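Local coordinates for protein ectonucleoside triphosphate diphosphohydrolase 4 (Homo sapiens, PDB 6WG5) that belongs to the GDA1/CD39 family, whose members are built on an actin-like fold of two lobes, at residues A[279-284]-A[364-369]; A[287-292]-A[353-358]; A[347-352]-A[449-454]. All coordinates share one frame; numbering follows the deposited sequence.

Contact 1: A[279-284]-A[364-369]; sequences LGFGGN and TSLNGV. With NAG (2-acetamido-2-deoxy-beta-D-glucopyranose), chain B.
Phe281 and Leu366 both set CG anti to their own carbonyl carbon (chi1 -66° and -55°), which lays each CG beside its own backbone N and brings the two side chains together. They slide past one another in opposite directions and touch where Phe281 CD1 lies 4.0 Å from Leu366 CD1. The far end of the same ring serves the next residue: Phe281 CZ comes within 3.8 Å of Asn367 CG, an oblique approach in which the amide carbon meets the ring. Phe281 sits in the strand-turn-helix link that leads from strand 270-279 into helix 283-296, with Gly282 as the N-cap of that helix. Phe281 O accepts hydrogen bonds from Thr230 OG1 and Trp448 NE1, while the Phe281 ring makes a cation-pi contact with Arg289. Across from it, 364-369 forms a compact turn closed by Ser365 N to Val369 O and by Val369 N to Leu366 O, each bond 3.0 Å long. No hydrogen bond joins the two segments, so the contact is van der Waals in kind. The acetamide methyl C8 of the NAG also approaches the ring obliquely. Asn367 ND2 is 3.4 Å from NAG O7, whereas Asn367 OD1 accepts a hydrogen bond from the glycosylated Asn357.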
loop_
_atom_site.group_PDB
_atom_site.type_symbol
_atom_site.label_atom_id
_atom_site.label_comp_id
_atom_site.label_asym_id
_atom_site.label_seq_id
_atom_site.Cartn_x
_atom_site.Cartn_y
_atom_site.Cartn_z
ATOM N N LEU A 279 -10.891 -4.517 -5.848
ATOM C CA LEU A 279 -10.715 -5.955 -6.002
ATOM C C LEU A 279 -10.984 -6.367 -7.443
ATOM O O LEU A 279 -11.978 -5.951 -8.045
ATOM C CB LEU A 279 -11.652 -6.707 -5.056
ATOM C CG LEU A 279 -11.098 -7.123 -3.691
ATOM C CD1 LEU A 279 -10.187 -8.333 -3.837
ATOM C CD2 LEU A 279 -10.363 -5.972 -3.011
ATOM N N GLY A 280 -10.100 -7.192 -7.993
ATOM C CA GLY A 280 -10.237 -7.632 -9.364
ATOM C C GLY A 280 -9.711 -6.662 -10.394
ATOM O O GLY A 280 -9.990 -6.837 -11.585
ATOM N N PHE A 281 -8.961 -5.640 -9.977
ATOM C CA PHE A 281 -8.381 -4.666 -10.894
ATOM C C PHE A 281 -6.859 -4.645 -10.813
ATOM O O PHE A 281 -6.230 -3.680 -11.259
ATOM C CB PHE A 281 -8.964 -3.278 -10.624
ATOM C CG PHE A 281 -10.429 -3.182 -10.928
ATOM C CD1 PHE A 281 -10.868 -2.663 -12.135
ATOM C CD2 PHE A 281 -11.369 -3.638 -10.020
ATOM C CE1 PHE A 281 -12.217 -2.586 -12.423
ATOM C CE2 PHE A 281 -12.720 -3.564 -10.302
ATOM C CZ PHE A 281 -13.146 -3.038 -11.506
ATOM N N GLY A 282 -6.253 -5.690 -10.252
ATOM C CA GLY A 282 -4.822 -5.857 -10.338
ATOM C C GLY A 282 -4.406 -6.396 -11.692
ATOM O O GLY A 282 -5.229 -6.798 -12.512
ATOM N N GLY A 283 -3.093 -6.401 -11.924
ATOM C CA GLY A 283 -2.587 -6.823 -13.220
ATOM C C GLY A 283 -3.017 -8.230 -13.583
ATOM O O GLY A 283 -3.595 -8.463 -14.648
ATOM N N ASN A 284 -2.744 -9.191 -12.697
ATOM C CA ASN A 284 -3.088 -10.581 -12.977
ATOM C C ASN A 284 -4.599 -10.781 -13.034
ATOM O O ASN A 284 -5.104 -11.469 -13.929
ATOM C CB ASN A 284 -2.462 -11.492 -11.923
ATOM C CG ASN A 284 -0.945 -11.498 -11.982
ATOM O OD1 ASN A 284 -0.351 -11.308 -13.043
ATOM N ND2 ASN A 284 -0.309 -11.720 -10.837
ATOM N N THR A 364 -15.682 9.963 -10.938
ATOM C CA THR A 364 -15.556 8.535 -10.686
ATOM C C THR A 364 -14.414 7.962 -11.511
ATOM O O THR A 364 -14.118 8.436 -12.612
ATOM C CB THR A 364 -16.852 7.779 -11.010
ATOM O OG1 THR A 364 -17.247 8.048 -12.361
ATOM C CG2 THR A 364 -17.965 8.194 -10.056
ATOM N N SER A 365 -13.774 6.928 -10.962
ATOM C CA SER A 365 -12.630 6.291 -11.602
ATOM C C SER A 365 -12.984 4.871 -12.027
ATOM O O SER A 365 -13.733 4.678 -12.988
ATOM C CB SER A 365 -11.427 6.294 -10.655
ATOM O OG SER A 365 -11.763 5.719 -9.406
ATOM N N LEU A 366 -12.456 3.871 -11.328
ATOM C CA LEU A 366 -12.743 2.486 -11.667
ATOM C C LEU A 366 -14.042 2.043 -11.014
ATOM O O LEU A 366 -14.368 2.456 -9.898
ATOM C CB LEU A 366 -11.610 1.570 -11.205
ATOM C CG LEU A 366 -10.195 1.889 -11.686
ATOM C CD1 LEU A 366 -9.218 0.881 -11.113
ATOM C CD2 LEU A 366 -10.133 1.897 -13.198
ATOM N N ASN A 367 -14.786 1.193 -11.717
ATOM C CA ASN A 367 -15.967 0.547 -11.158
ATOM C C ASN A 367 -17.004 1.554 -10.678
ATOM O O ASN A 367 -17.825 1.236 -9.814
ATOM C CB ASN A 367 -15.567 -0.384 -10.007
ATOM C CG ASN A 367 -16.324 -1.696 -10.020
ATOM O OD1 ASN A 367 -16.934 -2.073 -11.022
ATOM N ND2 ASN A 367 -16.279 -2.407 -8.900
ATOM N N GLY A 368 -16.980 2.771 -11.219
ATOM C CA GLY A 368 -17.924 3.792 -10.814
ATOM C C GLY A 368 -17.741 4.304 -9.403
ATOM O O GLY A 368 -18.681 4.859 -8.831
ATOM N N VAL A 369 -16.559 4.142 -8.826
ATOM C CA VAL A 369 -16.299 4.569 -7.457
ATOM C C VAL A 369 -15.916 6.041 -7.464
ATOM O O VAL A 369 -15.205 6.509 -8.359
ATOM C CB VAL A 369 -15.196 3.706 -6.813
ATOM C CG1 VAL A 369 -14.809 4.255 -5.445
ATOM C CG2 VAL A 369 -15.664 2.266 -6.691
HETATM C C1 NAG B . -17.210 -5.137 -13.735
HETATM C C2 NAG B . -17.146 -6.054 -12.510
HETATM C C3 NAG B . -17.952 -7.331 -12.749
HETATM C C4 NAG B . -19.355 -7.019 -13.256
HETATM C C5 NAG B . -19.285 -6.080 -14.451
HETATM C C6 NAG B . -20.642 -5.621 -14.929
HETATM C C7 NAG B . -15.195 -6.112 -11.013
HETATM C C8 NAG B . -13.770 -6.549 -10.861
HETATM N N2 NAG B . -15.768 -6.387 -12.189
HETATM O O3 NAG B . -18.031 -8.064 -11.531
HETATM O O4 NAG B . -19.983 -8.224 -13.678
HETATM O O5 NAG B . -18.562 -4.900 -14.086
HETATM O O6 NAG B . -20.528 -4.515 -15.814
HETATM O O7 NAG B . -15.798 -5.533 -10.115
#

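Contact 2: A[287-292]-A[353-358]; sequences RQRYED and QPFMNK. With NAG (2-acetamido-2-deoxy-beta-D-glucopyranose), chain B.
The guanidinium of Arg289 is sandwiched between protein and sugar. Phe355 CB lies over one face, 3.7 Å from Arg289 NH1, and the acetamide of the NAG covers the opposite face, its methyl C8 standing 3.7 Å above the plane over the centre. The sugar belongs to an N-linked glycan: NAG C1 is bonded to Asn357 ND2, and Asn357, Lys358 and Thr359 make up the Asn-X-Thr sequon. While its faces are packed, the guanidinium turns two nitrogens to a single acceptor. Arg289 NH1 donates to Phe355 O at 2.7 Å with a bent N-H...O angle of 135°, and Arg289 NH2 adds a weak bond to the same oxygen. The bend at chi3 (51°) turns the guanidinium so that NH1 and NH2 both face Phe355 O, in the loop after helix 345-352. Arg289 NH2 has a further partner in Gly280 O, which ties the group to the turn before its own helix and should limit rotation about the end of the chain. One helical position further on, Tyr290 meets the Phe355 ring in an offset edge-to-face pair with the planes at 79° and the centroids of the two rings 5.9 Å apart. The tyrosine contributes the edge, the phenylalanine the face, and Phe355 also forms a cation-pi contact with Arg293. Tyr290 OH is anchored separately, by a hydrogen bond to Asp319. At the closest point of the aromatic pair, Tyr290 CD1 stands 3.7 Å from Phe355 CE2, which lies near the plane of the tyrosine ring.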
loop_
_atom_site.group_PDB
_atom_site.type_symbol
_atom_site.label_atom_id
_atom_site.label_comp_id
_atom_site.label_asym_id
_atom_site.label_seq_id
_atom_site.Cartn_x
_atom_site.Cartn_y
_atom_site.Cartn_z
ATOM N N ARG A 287 -5.929 -9.638 -16.324
ATOM C CA ARG A 287 -5.639 -10.592 -17.388
ATOM C C ARG A 287 -6.591 -11.778 -17.331
ATOM O O ARG A 287 -7.030 -12.281 -18.373
ATOM C CB ARG A 287 -4.184 -11.060 -17.292
ATOM C CG ARG A 287 -3.815 -12.197 -18.246
ATOM C CD ARG A 287 -3.835 -11.757 -19.702
ATOM N NE ARG A 287 -3.766 -12.900 -20.609
ATOM C CZ ARG A 287 -3.739 -12.810 -21.936
ATOM N NH1 ARG A 287 -3.765 -11.625 -22.531
ATOM N NH2 ARG A 287 -3.687 -13.914 -22.673
ATOM N N GLN A 288 -6.921 -12.243 -16.126
ATOM C CA GLN A 288 -7.836 -13.372 -16.003
ATOM C C GLN A 288 -9.244 -12.986 -16.439
ATOM O O GLN A 288 -9.919 -13.756 -17.131
ATOM C CB GLN A 288 -7.838 -13.894 -14.565
ATOM C CG GLN A 288 -8.684 -15.142 -14.363
ATOM C CD GLN A 288 -8.246 -16.292 -15.253
ATOM O OE1 GLN A 288 -7.105 -16.749 -15.180
ATOM N NE2 GLN A 288 -9.152 -16.758 -16.108
ATOM N N ARG A 289 -9.704 -11.797 -16.046
ATOM C CA ARG A 289 -11.009 -11.328 -16.500
ATOM C C ARG A 289 -11.032 -11.177 -18.015
ATOM O O ARG A 289 -12.057 -11.431 -18.661
ATOM C CB ARG A 289 -11.349 -10.002 -15.821
ATOM C CG ARG A 289 -11.496 -10.094 -14.307
ATOM C CD ARG A 289 -11.543 -8.713 -13.685
ATOM N NE ARG A 289 -12.541 -7.880 -14.341
ATOM C CZ ARG A 289 -12.504 -6.553 -14.390
ATOM N NH1 ARG A 289 -13.467 -5.892 -15.019
ATOM N NH2 ARG A 289 -11.509 -5.885 -13.823
ATOM N N TYR A 290 -9.905 -10.766 -18.600
ATOM C CA TYR A 290 -9.819 -10.622 -20.048
ATOM C C TYR A 290 -9.892 -11.980 -20.735
ATOM O O TYR A 290 -10.642 -12.159 -21.703
ATOM C CB TYR A 290 -8.526 -9.886 -20.410
ATOM C CG TYR A 290 -8.239 -9.786 -21.891
ATOM C CD1 TYR A 290 -9.047 -9.029 -22.725
ATOM C CD2 TYR A 290 -7.146 -10.433 -22.450
ATOM C CE1 TYR A 290 -8.782 -8.930 -24.079
ATOM C CE2 TYR A 290 -6.872 -10.338 -23.798
ATOM C CZ TYR A 290 -7.693 -9.585 -24.609
ATOM O OH TYR A 290 -7.427 -9.492 -25.956
ATOM N N GLU A 291 -9.126 -12.957 -20.242
ATOM C CA GLU A 291 -9.191 -14.300 -20.809
ATOM C C GLU A 291 -10.573 -14.914 -20.632
ATOM O O GLU A 291 -11.033 -15.659 -21.504
ATOM C CB GLU A 291 -8.126 -15.191 -20.167
ATOM C CG GLU A 291 -6.695 -14.802 -20.526
ATOM C CD GLU A 291 -5.653 -15.691 -19.871
ATOM O OE1 GLU A 291 -6.037 -16.637 -19.151
ATOM O OE2 GLU A 291 -4.445 -15.444 -20.077
ATOM N N ASP A 292 -11.248 -14.613 -19.520
ATOM C CA ASP A 292 -12.590 -15.142 -19.303
ATOM C C ASP A 292 -13.542 -14.702 -20.406
ATOM O O ASP A 292 -14.396 -15.481 -20.843
ATOM C CB ASP A 292 -13.121 -14.701 -17.938
ATOM C CG ASP A 292 -12.500 -15.472 -16.789
ATOM O OD1 ASP A 292 -11.950 -16.569 -17.028
ATOM O OD2 ASP A 292 -12.573 -14.984 -15.641
ATOM N N GLN A 353 -10.007 -1.632 -22.182
ATOM C CA GLN A 353 -10.781 -0.522 -21.625
ATOM C C GLN A 353 -12.008 -0.975 -20.844
ATOM O O GLN A 353 -12.164 -0.555 -19.687
ATOM C CB GLN A 353 -11.199 0.422 -22.761
ATOM C CG GLN A 353 -10.140 1.423 -23.163
ATOM C CD GLN A 353 -10.050 2.583 -22.199
ATOM O OE1 GLN A 353 -9.039 2.768 -21.528
ATOM N NE2 GLN A 353 -11.115 3.373 -22.124
ATOM N N PRO A 354 -12.900 -1.803 -21.392
ATOM C CA PRO A 354 -14.124 -2.155 -20.652
ATOM C C PRO A 354 -13.872 -2.711 -19.265
ATOM O O PRO A 354 -14.713 -2.541 -18.373
ATOM C CB PRO A 354 -14.786 -3.205 -21.557
ATOM C CG PRO A 354 -14.245 -2.940 -22.916
ATOM C CD PRO A 354 -12.849 -2.442 -22.718
ATOM N N PHE A 355 -12.737 -3.371 -19.049
ATOM C CA PHE A 355 -12.496 -4.071 -17.795
ATOM C C PHE A 355 -12.158 -3.136 -16.645
ATOM O O PHE A 355 -12.126 -3.588 -15.495
ATOM C CB PHE A 355 -11.383 -5.099 -17.992
ATOM C CG PHE A 355 -11.732 -6.161 -18.991
ATOM C CD1 PHE A 355 -12.356 -7.329 -18.589
ATOM C CD2 PHE A 355 -11.466 -5.978 -20.337
ATOM C CE1 PHE A 355 -12.690 -8.301 -19.507
ATOM C CE2 PHE A 355 -11.800 -6.948 -21.259
ATOM C CZ PHE A 355 -12.414 -8.110 -20.844
ATOM N N MET A 356 -11.908 -1.854 -16.919
ATOM C CA MET A 356 -11.836 -0.871 -15.847
ATOM C C MET A 356 -13.210 -0.571 -15.266
ATOM O O MET A 356 -13.301 -0.034 -14.157
ATOM C CB MET A 356 -11.187 0.413 -16.355
ATOM C CG MET A 356 -9.741 0.229 -16.770
ATOM S SD MET A 356 -8.873 1.791 -16.959
ATOM C CE MET A 356 -9.701 2.466 -18.396
ATOM N N ASN A 357 -14.279 -0.913 -15.985
ATOM C CA ASN A 357 -15.639 -0.816 -15.458
ATOM C C ASN A 357 -16.025 0.634 -15.174
ATOM O O ASN A 357 -16.761 0.932 -14.230
ATOM C CB ASN A 357 -15.793 -1.689 -14.207
ATOM C CG ASN A 357 -16.299 -3.078 -14.530
ATOM O OD1 ASN A 357 -16.352 -3.476 -15.694
ATOM N ND2 ASN A 357 -16.676 -3.824 -13.501
ATOM N N LYS A 358 -15.540 1.545 -16.012
ATOM C CA LYS A 358 -15.847 2.958 -15.838
ATOM C C LYS A 358 -17.300 3.242 -16.194
ATOM O O LYS A 358 -17.862 2.643 -17.114
ATOM C CB LYS A 358 -14.928 3.817 -16.703
ATOM C CG LYS A 358 -13.485 3.870 -16.224
ATOM C CD LYS A 358 -12.651 4.865 -17.026
ATOM C CE LYS A 358 -12.999 6.314 -16.693
ATOM N NZ LYS A 358 -12.609 6.687 -15.306
HETATM C C1 NAG B . -17.210 -5.137 -13.735
HETATM C C2 NAG B . -17.146 -6.054 -12.510
HETATM C C3 NAG B . -17.952 -7.331 -12.749
HETATM C C4 NAG B . -19.355 -7.019 -13.256
HETATM C C5 NAG B . -19.285 -6.080 -14.451
HETATM C C6 NAG B . -20.642 -5.621 -14.929
HETATM C C7 NAG B . -15.195 -6.112 -11.013
HETATM C C8 NAG B . -13.770 -6.549 -10.861
HETATM N N2 NAG B . -15.768 -6.387 -12.189
HETATM O O3 NAG B . -18.031 -8.064 -11.531
HETATM O O4 NAG B . -19.983 -8.224 -13.678
HETATM O O5 NAG B . -18.562 -4.900 -14.086
HETATM O O6 NAG B . -20.528 -4.515 -15.814
HETATM O O7 NAG B . -15.798 -5.533 -10.115
#

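Contact 3: A[347-352]-A[449-454]; sequences LCRETI and MFEVFH
Arg349 and Glu451 reach out from two helices and cross at about a right angle, yet their flat ends are nearly coplanar, the guanidinium and carboxylate planes being only 20° apart. That orientation suits a single-pronged salt bridge: Arg349 NH1 donates to Glu451 OE2 over 2.6 Å, the N-H...O line is moderately bent, and the oxygen lies in the guanidinium plane. The donor meets OE2 nearly in line with its C-O bond. A bend at chi3 (-63°) turns the arginine chain back so that NH1 reaches the acid, and the aliphatic part of the chain lines the same oxygen, with Arg349 CB 3.3 Å from Glu451 OE2. Phe450, one residue earlier on helix 436-456, meets the arginine at a slant, with guanidinium and ring planes 57° apart. Its CD2 packs against Arg349 CD at 3.6 Å, while His454 CD2 from the next turn of the same helix lies over a face of the phenylalanine ring. The contact thus docks helix 345-352 on the long helix 436-456, and the disulfide from Cys348 to Cys321 fastens the shorter helix to a loop as well. Further charged groups extend the network: Asp346 binds Arg349 NH2, Arg455 binds Glu451 OE1, and Glu350 OE2, 3.9 Å from Arg349 NH1 and well out of the guanidinium plane, adds a long contact of charges alone. With an arginine at each carboxylate oxygen, Glu451 is probably kept ionised despite its burial and the like-charged Glu350 nearby.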
loop_
_atom_site.group_PDB
_atom_site.type_symbol
_atom_site.label_atom_id
_atom_site.label_comp_id
_atom_site.label_asym_id
_atom_site.label_seq_id
_atom_site.Cartn_x
_atom_site.Cartn_y
_atom_site.Cartn_z
ATOM N N LEU A 347 -3.373 -1.425 -29.530
ATOM C CA LEU A 347 -4.622 -2.159 -29.695
ATOM C C LEU A 347 -4.996 -2.905 -28.421
ATOM O O LEU A 347 -6.184 -3.101 -28.141
ATOM C CB LEU A 347 -4.507 -3.125 -30.875
ATOM C CG LEU A 347 -5.745 -3.956 -31.220
ATOM C CD1 LEU A 347 -6.946 -3.066 -31.497
ATOM C CD2 LEU A 347 -5.458 -4.851 -32.415
ATOM N N CYS A 348 -4.001 -3.324 -27.637
ATOM C CA CYS A 348 -4.285 -3.934 -26.343
ATOM C C CYS A 348 -4.974 -2.945 -25.411
ATOM O O CYS A 348 -5.925 -3.302 -24.706
ATOM C CB CYS A 348 -2.992 -4.447 -25.710
ATOM S SG CYS A 348 -3.228 -5.218 -24.101
ATOM N N ARG A 349 -4.505 -1.694 -25.394
ATOM C CA ARG A 349 -5.098 -0.691 -24.516
ATOM C C ARG A 349 -6.577 -0.495 -24.820
ATOM O O ARG A 349 -7.397 -0.394 -23.900
ATOM C CB ARG A 349 -4.346 0.633 -24.645
ATOM C CG ARG A 349 -2.927 0.595 -24.114
ATOM C CD ARG A 349 -2.329 1.988 -24.006
ATOM N NE ARG A 349 -2.222 2.653 -25.302
ATOM C CZ ARG A 349 -3.129 3.486 -25.807
ATOM N NH1 ARG A 349 -4.235 3.774 -25.136
ATOM N NH2 ARG A 349 -2.926 4.036 -26.996
ATOM N N GLU A 350 -6.939 -0.434 -26.103
ATOM C CA GLU A 350 -8.343 -0.263 -26.462
ATOM C C GLU A 350 -9.166 -1.486 -26.088
ATOM O O GLU A 350 -10.332 -1.351 -25.703
ATOM C CB GLU A 350 -8.474 0.016 -27.960
ATOM C CG GLU A 350 -7.653 1.199 -28.446
ATOM C CD GLU A 350 -7.975 2.481 -27.700
ATOM O OE1 GLU A 350 -9.073 2.570 -27.111
ATOM O OE2 GLU A 350 -7.127 3.398 -27.701
ATOM N N THR A 351 -8.580 -2.678 -26.187
ATOM C CA THR A 351 -9.333 -3.901 -25.929
ATOM C C THR A 351 -9.685 -4.036 -24.453
ATOM O O THR A 351 -10.779 -4.502 -24.114
ATOM C CB THR A 351 -8.531 -5.114 -26.397
ATOM O OG1 THR A 351 -8.113 -4.916 -27.754
ATOM C CG2 THR A 351 -9.370 -6.377 -26.311
ATOM N N ILE A 352 -8.773 -3.637 -23.560
ATOM C CA ILE A 352 -8.962 -3.852 -22.128
ATOM C C ILE A 352 -9.687 -2.699 -21.450
ATOM O O ILE A 352 -9.961 -2.780 -20.245
ATOM C CB ILE A 352 -7.606 -4.103 -21.435
ATOM C CG1 ILE A 352 -6.696 -2.876 -21.570
ATOM C CG2 ILE A 352 -6.949 -5.351 -22.021
ATOM C CD1 ILE A 352 -5.325 -3.048 -20.949
ATOM N N MET A 449 -1.570 -1.144 -16.762
ATOM C CA MET A 449 -0.992 -0.103 -15.918
ATOM C C MET A 449 -1.222 1.275 -16.526
ATOM O O MET A 449 -1.636 2.213 -15.836
ATOM C CB MET A 449 0.505 -0.362 -15.734
ATOM C CG MET A 449 1.137 0.387 -14.574
ATOM S SD MET A 449 2.777 1.036 -14.968
ATOM C CE MET A 449 2.333 2.548 -15.817
ATOM N N PHE A 450 -0.962 1.409 -17.828
ATOM C CA PHE A 450 -1.075 2.705 -18.484
ATOM C C PHE A 450 -2.508 3.221 -18.455
ATOM O O PHE A 450 -2.743 4.413 -18.226
ATOM C CB PHE A 450 -0.574 2.595 -19.924
ATOM C CG PHE A 450 -0.576 3.898 -20.670
ATOM C CD1 PHE A 450 0.538 4.717 -20.663
ATOM C CD2 PHE A 450 -1.693 4.302 -21.382
ATOM C CE1 PHE A 450 0.538 5.916 -21.348
ATOM C CE2 PHE A 450 -1.699 5.500 -22.069
ATOM C CZ PHE A 450 -0.581 6.308 -22.053
ATOM N N GLU A 451 -3.480 2.336 -18.686
ATOM C CA GLU A 451 -4.873 2.757 -18.781
ATOM C C GLU A 451 -5.477 3.030 -17.409
ATOM O O GLU A 451 -6.182 4.029 -17.230
ATOM C CB GLU A 451 -5.690 1.697 -19.519
ATOM C CG GLU A 451 -5.429 1.655 -21.012
ATOM C CD GLU A 451 -5.876 2.924 -21.712
ATOM O OE1 GLU A 451 -6.763 3.616 -21.174
ATOM O OE2 GLU A 451 -5.339 3.237 -22.794
ATOM N N VAL A 452 -5.236 2.148 -16.437
ATOM C CA VAL A 452 -5.687 2.401 -15.071
ATOM C C VAL A 452 -5.208 3.768 -14.606
ATOM O O VAL A 452 -5.953 4.528 -13.975
ATOM C CB VAL A 452 -5.193 1.281 -14.136
ATOM C CG1 VAL A 452 -5.478 1.615 -12.673
ATOM C CG2 VAL A 452 -5.841 -0.039 -14.509
ATOM N N PHE A 453 -3.959 4.104 -14.922
ATOM C CA PHE A 453 -3.370 5.352 -14.450
ATOM C C PHE A 453 -3.982 6.556 -15.156
ATOM O O PHE A 453 -4.484 7.480 -14.507
ATOM C CB PHE A 453 -1.854 5.304 -14.660
ATOM C CG PHE A 453 -1.114 6.491 -14.109
ATOM C CD1 PHE A 453 -1.118 6.762 -12.750
ATOM C CD2 PHE A 453 -0.386 7.317 -14.949
ATOM C CE1 PHE A 453 -0.428 7.849 -12.243
ATOM C CE2 PHE A 453 0.308 8.404 -14.449
ATOM C CZ PHE A 453 0.287 8.668 -13.093
ATOM N N HIS A 454 -3.962 6.560 -16.490
ATOM C CA HIS A 454 -4.292 7.760 -17.250
ATOM C C HIS A 454 -5.775 7.910 -17.561
ATOM O O HIS A 454 -6.212 9.027 -17.853
ATOM C CB HIS A 454 -3.506 7.785 -18.561
ATOM C CG HIS A 454 -2.050 8.079 -18.381
ATOM N ND1 HIS A 454 -1.590 9.288 -17.905
ATOM C CD2 HIS A 454 -0.952 7.322 -18.609
ATOM C CE1 HIS A 454 -0.272 9.262 -17.844
ATOM N NE2 HIS A 454 0.140 8.081 -18.269
#

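The contacts form one cluster on the same side of the chain's centre: the centres of contacts 1 and 2 are about 9 Å apart, those of 2 and 3 about 10 Å, and those of 1 and 3 about 12 Å. Contacts 1 and 2 both involve helix 283-296 and the loop between helix 345-352 and strand 381-385, and both touch the NAG. Along the chain, contact 2 is nested within contact 1, whereas contact 3, which joins helix 345-352 to helix 436-456, alternates in chain order with both. Leu366 packs on Val452, and Tyr290 on Thr351, so the three contacts abut. The glycosylated loop is therefore held among elements far apart in sequence within what is probably one lobe of the actin-like fold.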